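Local coordinates for protein afamin (Homo sapiens, PDB 6FAK) that carries hydrophobic molecules in body fluids, binding vitamin E and keeping lipidated Wnt proteins soluble and active, at residues 219-224 and 344-349; 328-333 and 355-360; 350-355 and 378-383. All coordinates share one frame; numbering follows the deposited sequence.

Contact 1. Residues 219-224 and 344-349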
loop_
_atom_site.group_PDB
_atom_site.type_symbol
_atom_site.label_atom_id
_atom_site.label_comp_id
_atom_site.label_asym_id
_atom_site.label_seq_id
_atom_site.Cartn_x
_atom_site.Cartn_y
_atom_site.Cartn_z
ATOM N N ILE A 219 -5.886 -13.465 10.285
ATOM C CA ILE A 219 -6.417 -13.895 11.587
ATOM C C ILE A 219 -6.387 -12.710 12.518
ATOM O O ILE A 219 -7.380 -12.425 13.227
ATOM C CB ILE A 219 -5.640 -15.081 12.214
ATOM C CG1 ILE A 219 -5.790 -16.367 11.384
ATOM C CG2 ILE A 219 -6.135 -15.325 13.656
ATOM C CD1 ILE A 219 -4.706 -17.409 11.649
ATOM N N ALA A 220 -5.257 -12.000 12.533
ATOM C CA ALA A 220 -5.133 -10.881 13.475
ATOM C C ALA A 220 -6.142 -9.776 13.174
ATOM O O ALA A 220 -6.787 -9.338 14.075
ATOM C CB ALA A 220 -3.719 -10.322 13.528
ATOM N N ILE A 221 -6.294 -9.367 11.899
ATOM C CA ILE A 221 -7.199 -8.275 11.513
ATOM C C ILE A 221 -8.666 -8.652 11.734
ATOM O O ILE A 221 -9.457 -7.851 12.280
ATOM C CB ILE A 221 -7.039 -7.880 10.022
ATOM C CG1 ILE A 221 -5.696 -7.181 9.782
ATOM C CG2 ILE A 221 -8.169 -6.930 9.558
ATOM C CD1 ILE A 221 -5.316 -7.101 8.305
ATOM N N LEU A 222 -9.055 -9.835 11.247
ATOM C CA LEU A 222 -10.460 -10.282 11.416
ATOM C C LEU A 222 -10.886 -10.496 12.895
ATOM O O LEU A 222 -12.055 -10.251 13.294
ATOM C CB LEU A 222 -10.701 -11.498 10.547
ATOM C CG LEU A 222 -10.522 -11.321 9.023
ATOM C CD1 LEU A 222 -10.582 -12.629 8.283
ATOM C CD2 LEU A 222 -11.625 -10.394 8.500
ATOM N N SER A 223 -9.956 -11.000 13.703
ATOM C CA SER A 223 -10.223 -11.213 15.134
ATOM C C SER A 223 -10.372 -9.884 15.888
ATOM O O SER A 223 -11.202 -9.761 16.778
ATOM C CB SER A 223 -9.132 -12.095 15.783
ATOM O OG SER A 223 -8.965 -13.355 15.143
ATOM N N GLN A 224 -9.584 -8.876 15.517
ATOM C CA GLN A 224 -9.769 -7.513 16.058
ATOM C C GLN A 224 -11.078 -6.884 15.640
ATOM O O GLN A 224 -11.745 -6.248 16.450
ATOM C CB GLN A 224 -8.650 -6.557 15.619
ATOM C CG GLN A 224 -7.582 -6.387 16.633
ATOM C CD GLN A 224 -6.540 -5.350 16.248
ATOM O OE1 GLN A 224 -6.449 -4.891 15.094
ATOM N NE2 GLN A 224 -5.720 -5.012 17.207
ATOM N N LEU A 344 -3.680 -2.781 19.875
ATOM C CA LEU A 344 -2.376 -3.141 19.285
ATOM C C LEU A 344 -2.417 -3.102 17.774
ATOM O O LEU A 344 -3.470 -3.373 17.145
ATOM C CB LEU A 344 -1.895 -4.523 19.755
ATOM C CG LEU A 344 -1.685 -4.682 21.268
ATOM C CD1 LEU A 344 -1.143 -6.044 21.646
ATOM C CD2 LEU A 344 -0.821 -3.581 21.861
ATOM N N SER A 345 -1.280 -2.755 17.187
ATOM C CA SER A 345 -1.112 -2.814 15.744
ATOM C C SER A 345 -1.008 -4.261 15.253
ATOM O O SER A 345 -0.696 -5.149 15.995
ATOM C CB SER A 345 0.134 -2.047 15.330
ATOM O OG SER A 345 1.317 -2.737 15.654
ATOM N N ILE A 346 -1.258 -4.452 13.973
ATOM C CA ILE A 346 -1.105 -5.753 13.365
ATOM C C ILE A 346 0.344 -6.247 13.448
ATOM O O ILE A 346 0.538 -7.379 13.858
ATOM C CB ILE A 346 -1.701 -5.816 11.932
ATOM C CG1 ILE A 346 -3.180 -5.358 11.901
ATOM C CG2 ILE A 346 -1.594 -7.217 11.368
ATOM C CD1 ILE A 346 -4.135 -6.087 12.837
ATOM N N PRO A 347 1.360 -5.408 13.114
ATOM C CA PRO A 347 2.763 -5.847 13.279
ATOM C C PRO A 347 3.148 -6.213 14.743
ATOM O O PRO A 347 3.844 -7.199 14.966
ATOM C CB PRO A 347 3.586 -4.648 12.751
ATOM C CG PRO A 347 2.676 -3.880 11.908
ATOM C CD PRO A 347 1.261 -4.149 12.356
ATOM N N GLU A 348 2.597 -5.457 15.723
ATOM C CA GLU A 348 2.819 -5.747 17.123
ATOM C C GLU A 348 2.217 -7.123 17.475
ATOM O O GLU A 348 2.848 -7.892 18.126
ATOM C CB GLU A 348 2.282 -4.661 18.068
ATOM C CG GLU A 348 2.684 -4.939 19.542
ATOM C CD GLU A 348 4.210 -4.891 19.785
ATOM O OE1 GLU A 348 4.936 -4.180 19.043
ATOM O OE2 GLU A 348 4.688 -5.516 20.762
ATOM N N LEU A 349 1.012 -7.410 17.014
ATOM C CA LEU A 349 0.412 -8.729 17.280
ATOM C C LEU A 349 1.250 -9.860 16.680
ATOM O O LEU A 349 1.426 -10.856 17.302
ATOM C CB LEU A 349 -0.982 -8.804 16.737
ATOM C CG LEU A 349 -1.976 -7.884 17.442
ATOM C CD1 LEU A 349 -3.226 -7.735 16.626
ATOM C CD2 LEU A 349 -2.282 -8.377 18.842
HETATM O O HOH W 1 -4.690 -2.911 14.558
#
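Ala-220 and Ile-346 bring the two backbones to within 6.5 Å, CA to CA, where helix 216-225 meets the first turn of helix 346-363. Both helices belong to the second domain of the all-helical albumin fold, and segment 219-224 lies in the region that forms its pocket for hydrophobic ligands. Much of the apolar contact centres on one methyl: Ile-346 CD1 lies 3.6 Å from Ile-221 CG1, the side chains crossing at about a right angle, and also borders Ala-220. CB of Ala-220 meets Leu-349 CD1 at 4.1 Å. Ile-346 and Pro-347 also line a site holding a polyether, probably from the crystallisation liquor. Ser-345 caps the incoming helix, its OG accepting from Glu-348 N at 3.0 Å. Gln-224 supplies the polar link, though its amide also lies against Ile-346 CD1 and Leu-349 CD1. Its chain, extended beyond CG, reaches the loop before the cap; there NE2 donates to Leu-344 O, 2.8 Å away and nearly straight at 164°, and also to His-341 O. The bond lies in the glutamine's amide plane, which helps to fix its rotation. A water adds a second link, donating to Gln-224 OE1 at 2.7 Å and to Leu-344 O at 2.9 Å.

Contact 2. Residues 328-333 and 355-360; sequences TFFAKF and IYKDLL
Tyr-356 reaches from helix 346-363 into a row of three phenylalanines on helix 326-339, the segments crossing obliquely, their directions 133° apart. With Phe-330 and Phe-333 it forms an aromatic cluster joining two helices of the second albumin domain. With CG anti to the backbone N (chi1 -174°), the ring is carried across the gap. CB starts against the far rim of Phe-333, 4.0 Å from its CE2. Beyond it, CG lies near Phe-333 CZ, and CD2 sits over the centre of the Phe-333 ring, part of a face-to-face stack with centroids 4.3 Å apart and planes 24° from parallel. CD2 also meets the edge of Phe-330, its CE1 being 3.7 Å away. CE2 packs on Phe-329 CE2 at 3.7 Å, CZ comes near Phe-329 CZ, and OH reaches the edge of that ring before hydrogen-bonding to Phe-312 O. Leu-360 CD1 lies over the rim of the opposite tyrosine face and touches Phe-329. At the outer margin, Lys-357 lays CB over a face of Phe-330 in a CH-pi contact, while its extended chain leads the ammonium away. No hydrogen bond joins the segments, so the contact probably rests on apolar burial and ring-to-ring packing, the buried hydroxyl being satisfied by a backbone carbonyl outside the interface.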
loop_
_atom_site.group_PDB
_atom_site.type_symbol
_atom_site.label_atom_id
_atom_site.label_comp_id
_atom_site.label_asym_id
_atom_site.label_seq_id
_atom_site.Cartn_x
_atom_site.Cartn_y
_atom_site.Cartn_z
ATOM N N THR A 328 -2.439 -24.732 13.950
ATOM C CA THR A 328 -3.730 -24.398 14.500
ATOM C C THR A 328 -3.619 -23.831 15.923
ATOM O O THR A 328 -4.369 -22.935 16.298
ATOM C CB THR A 328 -4.708 -25.582 14.412
ATOM O OG1 THR A 328 -4.804 -26.025 13.042
ATOM C CG2 THR A 328 -6.088 -25.182 14.853
ATOM N N PHE A 329 -2.702 -24.367 16.707
ATOM C CA PHE A 329 -2.475 -23.885 18.059
ATOM C C PHE A 329 -2.088 -22.365 18.031
ATOM O O PHE A 329 -2.604 -21.564 18.792
ATOM C CB PHE A 329 -1.323 -24.694 18.688
ATOM C CG PHE A 329 -0.847 -24.149 19.997
ATOM C CD1 PHE A 329 -1.541 -24.425 21.150
ATOM C CD2 PHE A 329 0.271 -23.371 20.066
ATOM C CE1 PHE A 329 -1.152 -23.876 22.362
ATOM C CE2 PHE A 329 0.678 -22.815 21.279
ATOM C CZ PHE A 329 -0.047 -23.077 22.413
ATOM N N PHE A 330 -1.109 -22.015 17.189
ATOM C CA PHE A 330 -0.738 -20.579 17.018
ATOM C C PHE A 330 -1.826 -19.689 16.370
ATOM O O PHE A 330 -1.933 -18.493 16.698
ATOM C CB PHE A 330 0.652 -20.423 16.349
ATOM C CG PHE A 330 1.791 -20.922 17.213
ATOM C CD1 PHE A 330 2.071 -20.320 18.421
ATOM C CD2 PHE A 330 2.576 -22.007 16.818
ATOM C CE1 PHE A 330 3.090 -20.815 19.243
ATOM C CE2 PHE A 330 3.584 -22.495 17.606
ATOM C CZ PHE A 330 3.835 -21.912 18.839
ATOM N N ALA A 331 -2.592 -20.243 15.451
ATOM C CA ALA A 331 -3.790 -19.535 14.952
ATOM C C ALA A 331 -4.786 -19.200 16.064
ATOM O O ALA A 331 -5.304 -18.081 16.126
ATOM C CB ALA A 331 -4.488 -20.339 13.841
ATOM N N LYS A 332 -5.052 -20.179 16.946
ATOM C CA LYS A 332 -5.916 -19.949 18.081
ATOM C C LYS A 332 -5.339 -18.905 19.062
ATOM O O LYS A 332 -6.073 -18.061 19.589
ATOM C CB LYS A 332 -6.220 -21.238 18.837
ATOM C CG LYS A 332 -7.456 -21.077 19.710
ATOM C CD LYS A 332 -7.974 -22.382 20.251
ATOM C CE LYS A 332 -9.441 -22.245 20.733
ATOM N NZ LYS A 332 -9.819 -20.926 21.325
ATOM N N PHE A 333 -4.046 -18.978 19.331
ATOM C CA PHE A 333 -3.383 -17.937 20.132
ATOM C C PHE A 333 -3.556 -16.545 19.488
ATOM O O PHE A 333 -3.948 -15.594 20.151
ATOM C CB PHE A 333 -1.890 -18.227 20.335
ATOM C CG PHE A 333 -1.183 -17.095 21.024
ATOM C CD1 PHE A 333 -1.336 -16.898 22.388
ATOM C CD2 PHE A 333 -0.424 -16.170 20.273
ATOM C CE1 PHE A 333 -0.710 -15.822 23.010
ATOM C CE2 PHE A 333 0.214 -15.115 20.887
ATOM C CZ PHE A 333 0.076 -14.924 22.250
ATOM N N ILE A 355 7.285 -14.202 19.254
ATOM C CA ILE A 355 7.875 -14.316 20.594
ATOM C C ILE A 355 7.293 -15.502 21.360
ATOM O O ILE A 355 8.033 -16.213 22.015
ATOM C CB ILE A 355 7.735 -13.027 21.360
ATOM C CG1 ILE A 355 8.738 -12.038 20.759
ATOM C CG2 ILE A 355 8.018 -13.193 22.852
ATOM C CD1 ILE A 355 8.432 -10.626 21.147
ATOM N N TYR A 356 5.977 -15.671 21.283
ATOM C CA TYR A 356 5.314 -16.817 21.938
ATOM C C TYR A 356 5.845 -18.131 21.348
ATOM O O TYR A 356 6.164 -19.075 22.087
ATOM C CB TYR A 356 3.783 -16.687 21.832
ATOM C CG TYR A 356 3.006 -17.728 22.602
ATOM C CD1 TYR A 356 3.245 -17.929 23.955
ATOM C CD2 TYR A 356 2.069 -18.522 21.975
ATOM C CE1 TYR A 356 2.547 -18.863 24.696
ATOM C CE2 TYR A 356 1.340 -19.468 22.716
ATOM C CZ TYR A 356 1.620 -19.648 24.075
ATOM O OH TYR A 356 0.958 -20.638 24.821
ATOM N N LYS A 357 5.907 -18.218 20.027
ATOM C CA LYS A 357 6.463 -19.384 19.361
ATOM C C LYS A 357 7.928 -19.712 19.751
ATOM O O LYS A 357 8.235 -20.865 20.094
ATOM C CB LYS A 357 6.347 -19.205 17.854
ATOM C CG LYS A 357 6.946 -20.304 17.016
ATOM C CD LYS A 357 6.652 -19.990 15.531
ATOM C CE LYS A 357 7.169 -21.101 14.626
ATOM N NZ LYS A 357 6.962 -20.737 13.193
ATOM N N ASP A 358 8.790 -18.702 19.762
ATOM C CA ASP A 358 10.187 -18.847 20.243
ATOM C C ASP A 358 10.267 -19.229 21.728
ATOM O O ASP A 358 11.073 -20.089 22.108
ATOM C CB ASP A 358 11.015 -17.568 19.987
ATOM C CG ASP A 358 11.067 -17.205 18.510
ATOM O OD1 ASP A 358 10.769 -18.098 17.654
ATOM O OD2 ASP A 358 11.347 -16.012 18.200
ATOM N N LEU A 359 9.449 -18.598 22.560
ATOM C CA LEU A 359 9.391 -18.925 23.980
ATOM C C LEU A 359 9.114 -20.429 24.207
ATOM O O LEU A 359 9.783 -21.099 25.043
ATOM C CB LEU A 359 8.269 -18.105 24.661
ATOM C CG LEU A 359 7.918 -18.578 26.092
ATOM C CD1 LEU A 359 8.902 -17.900 27.023
ATOM C CD2 LEU A 359 6.506 -18.229 26.460
ATOM N N LEU A 360 8.080 -20.926 23.533
ATOM C CA LEU A 360 7.691 -22.336 23.645
ATOM C C LEU A 360 8.743 -23.296 23.100
ATOM O O LEU A 360 8.859 -24.428 23.627
ATOM C CB LEU A 360 6.335 -22.612 23.033
ATOM C CG LEU A 360 5.117 -21.887 23.659
ATOM C CD1 LEU A 360 3.867 -22.394 23.010
ATOM C CD2 LEU A 360 5.051 -22.067 25.181
#

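Contact 3. Residues 350-355 and 378-383. With NAG (2-acetamido-2-deoxy-beta-D-glucopyranose), chain D.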
loop_
_atom_site.group_PDB
_atom_site.type_symbol
_atom_site.label_atom_id
_atom_site.label_comp_id
_atom_site.label_asym_id
_atom_site.label_seq_id
_atom_site.Cartn_x
_atom_site.Cartn_y
_atom_site.Cartn_z
ATOM N N LEU A 350 1.760 -9.669 15.461
ATOM C CA LEU A 350 2.586 -10.696 14.842
ATOM C C LEU A 350 3.934 -10.855 15.516
ATOM O O LEU A 350 4.433 -11.959 15.556
ATOM C CB LEU A 350 2.787 -10.419 13.344
ATOM C CG LEU A 350 1.435 -10.284 12.621
ATOM C CD1 LEU A 350 1.705 -9.851 11.182
ATOM C CD2 LEU A 350 0.626 -11.546 12.684
ATOM N N ARG A 351 4.539 -9.761 16.036
ATOM C CA ARG A 351 5.721 -9.886 16.847
ATOM C C ARG A 351 5.458 -10.753 18.123
ATOM O O ARG A 351 6.267 -11.621 18.466
ATOM C CB ARG A 351 6.317 -8.503 17.222
ATOM C CG ARG A 351 6.936 -7.789 16.017
ATOM C CD ARG A 351 7.659 -6.549 16.477
ATOM N NE ARG A 351 6.745 -5.463 16.787
ATOM C CZ ARG A 351 6.302 -4.523 15.960
ATOM N NH1 ARG A 351 6.574 -4.566 14.668
ATOM N NH2 ARG A 351 5.533 -3.556 16.421
ATOM N N ILE A 352 4.325 -10.501 18.762
ATOM C CA ILE A 352 3.897 -11.254 19.927
ATOM C C ILE A 352 3.717 -12.747 19.605
ATOM O O ILE A 352 4.164 -13.616 20.378
ATOM C CB ILE A 352 2.651 -10.583 20.607
ATOM C CG1 ILE A 352 3.152 -9.292 21.270
ATOM C CG2 ILE A 352 1.981 -11.516 21.629
ATOM C CD1 ILE A 352 2.061 -8.346 21.662
ATOM N N VAL A 353 3.130 -13.045 18.455
ATOM C CA VAL A 353 2.961 -14.436 18.054
ATOM C C VAL A 353 4.335 -15.104 17.901
ATOM O O VAL A 353 4.536 -16.236 18.397
ATOM C CB VAL A 353 2.119 -14.598 16.778
ATOM C CG1 VAL A 353 2.079 -16.062 16.360
ATOM C CG2 VAL A 353 0.682 -14.077 16.957
ATOM N N GLN A 354 5.282 -14.418 17.261
ATOM C CA GLN A 354 6.616 -14.977 17.081
ATOM C C GLN A 354 7.359 -15.195 18.384
ATOM O O GLN A 354 8.062 -16.215 18.568
ATOM C CB GLN A 354 7.451 -14.056 16.181
ATOM C CG GLN A 354 8.827 -14.599 15.844
ATOM C CD GLN A 354 8.717 -15.882 15.029
ATOM O OE1 GLN A 354 8.031 -15.900 13.994
ATOM N NE2 GLN A 354 9.330 -16.965 15.515
ATOM N N ILE A 355 7.285 -14.202 19.254
ATOM C CA ILE A 355 7.875 -14.316 20.594
ATOM C C ILE A 355 7.293 -15.502 21.360
ATOM O O ILE A 355 8.033 -16.213 22.015
ATOM C CB ILE A 355 7.735 -13.027 21.360
ATOM C CG1 ILE A 355 8.738 -12.038 20.759
ATOM C CG2 ILE A 355 8.018 -13.193 22.852
ATOM C CD1 ILE A 355 8.432 -10.626 21.147
ATOM N N ASP A 378 5.019 -11.457 30.501
ATOM C CA ASP A 378 6.145 -10.552 30.788
ATOM C C ASP A 378 7.009 -10.335 29.566
ATOM O O ASP A 378 7.537 -9.224 29.372
ATOM C CB ASP A 378 7.014 -11.070 31.951
ATOM C CG ASP A 378 6.248 -11.165 33.272
ATOM O OD1 ASP A 378 5.334 -10.362 33.508
ATOM O OD2 ASP A 378 6.563 -12.022 34.096
ATOM N N LYS A 379 7.222 -11.386 28.745
ATOM C CA LYS A 379 7.902 -11.155 27.482
ATOM C C LYS A 379 7.092 -10.243 26.561
ATOM O O LYS A 379 7.657 -9.348 25.952
ATOM C CB LYS A 379 8.222 -12.448 26.748
ATOM C CG LYS A 379 9.191 -13.296 27.511
ATOM C CD LYS A 379 10.064 -14.163 26.614
ATOM C CE LYS A 379 10.872 -15.114 27.458
ATOM N NZ LYS A 379 12.164 -14.567 27.947
ATOM N N PHE A 380 5.780 -10.470 26.468
ATOM C CA PHE A 380 4.912 -9.625 25.579
ATOM C C PHE A 380 4.922 -8.176 26.036
ATOM O O PHE A 380 5.038 -7.243 25.213
ATOM C CB PHE A 380 3.475 -10.112 25.531
ATOM C CG PHE A 380 3.299 -11.600 25.212
ATOM C CD1 PHE A 380 4.264 -12.338 24.511
ATOM C CD2 PHE A 380 2.128 -12.228 25.567
ATOM C CE1 PHE A 380 4.049 -13.669 24.200
ATOM C CE2 PHE A 380 1.911 -13.556 25.277
ATOM C CZ PHE A 380 2.882 -14.288 24.599
ATOM N N ASN A 381 4.816 -8.001 27.351
ATOM C CA ASN A 381 4.823 -6.677 27.990
ATOM C C ASN A 381 6.080 -5.876 27.681
ATOM O O ASN A 381 5.980 -4.715 27.294
ATOM C CB ASN A 381 4.602 -6.835 29.497
ATOM C CG ASN A 381 4.501 -5.498 30.225
ATOM O OD1 ASN A 381 5.529 -4.865 30.536
ATOM N ND2 ASN A 381 3.249 -5.058 30.512
ATOM N N GLU A 382 7.253 -6.508 27.799
ATOM C CA GLU A 382 8.517 -5.809 27.464
ATOM C C GLU A 382 8.605 -5.403 25.980
ATOM O O GLU A 382 8.957 -4.234 25.633
ATOM C CB GLU A 382 9.724 -6.658 27.885
ATOM C CG GLU A 382 11.077 -6.177 27.386
ATOM C CD GLU A 382 12.208 -7.057 27.868
ATOM O OE1 GLU A 382 12.946 -7.549 26.988
ATOM O OE2 GLU A 382 12.345 -7.285 29.105
ATOM N N THR A 383 8.244 -6.318 25.082
ATOM C CA THR A 383 8.357 -5.980 23.671
ATOM C C THR A 383 7.376 -4.862 23.302
ATOM O O THR A 383 7.731 -3.935 22.602
ATOM C CB THR A 383 8.227 -7.197 22.739
ATOM O OG1 THR A 383 8.291 -6.755 21.385
ATOM C CG2 THR A 383 6.958 -7.892 22.911
HETATM C C1 NAG D . 3.013 -3.810 31.240
HETATM C C2 NAG D . 1.883 -2.981 30.629
HETATM C C3 NAG D . 1.507 -1.799 31.513
HETATM C C4 NAG D . 1.325 -2.219 32.964
HETATM C C5 NAG D . 2.519 -3.045 33.439
HETATM C C6 NAG D . 2.347 -3.508 34.886
HETATM C C7 NAG D . 1.851 -3.056 28.196
HETATM C C8 NAG D . 2.334 -2.420 26.928
HETATM N N2 NAG D . 2.271 -2.483 29.321
HETATM O O3 NAG D . 0.298 -1.213 31.025
HETATM O O4 NAG D . 1.185 -1.047 33.776
HETATM O O5 NAG D . 2.683 -4.180 32.582
HETATM O O6 NAG D . 1.261 -4.438 34.985
HETATM O O7 NAG D . 1.123 -4.033 28.189
#
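Ile-355, Phe-380 and Ile-352 account for most of what is buried between helix 346-363 and the long helix 376-417, whose segments here approach to 10.0 Å between axes. Ile-352 meets Phe-380 through one branch: with CG2 anti to the backbone N, that methyl stands over the centre of the phenylalanine ring, 3.7 Å from the centroid and only 10° off the ring normal, a well-aligned CH-pi contact. The edge of the same ring is met by Ile-355, whose CG2 lies near its plane, 4.2 Å from Phe-380 CD1, and also touches Lys-379 CB at 4.0 Å. The other branch of Ile-355 goes to Thr-383. There CD1 and the threonine's CG2 come tip to tip at 3.6 Å: chi1 of 177° puts Thr-383 OG1 anti to the backbone N and so leaves CG2 between N and the carbonyl carbon, facing the isoleucine. This is roughly antiparallel helix packing in the second albumin domain, with 142° between segment directions. Phe-380 also meets Tyr-337 and Tyr-356, joining the aromatic side chains of helices 326-339 and 346-363. With an alanine in place of this phenylalanine, the Ile-352 methyl would probably lose the ring face it rests on and a gap would open beside Ile-355. Asn-381, one residue along, points away from the interface, and its ND2 is covalently bonded to C1 of an N-linked N-acetylglucosamine; the sugar is further held by a hydrogen bond to Glu-385 OE2.

Helix 346-363 is common to all three contacts and shows how one helix can serve several neighbours along its length. Its start meets helix 216-225 in contact 1, its middle helix 376-417 in contact 3, and its later turns helix 326-339 in contact 2. Contacts 1 and 2 are buried, whereas contact 3 is partly so, with a glycan on its outer side. Chemistry follows place: contact 1, which includes part of the hydrophobic-ligand region, mixes apolar packing with an amide and a water, while contact 2 is mainly aromatic and contact 3 largely aliphatic around one ring. Contacts 2 and 3 merge where Phe-333 CZ lies 3.7 Å from Phe-380 CZ; Ile-219 and Ala-331 join contacts 1 and 2.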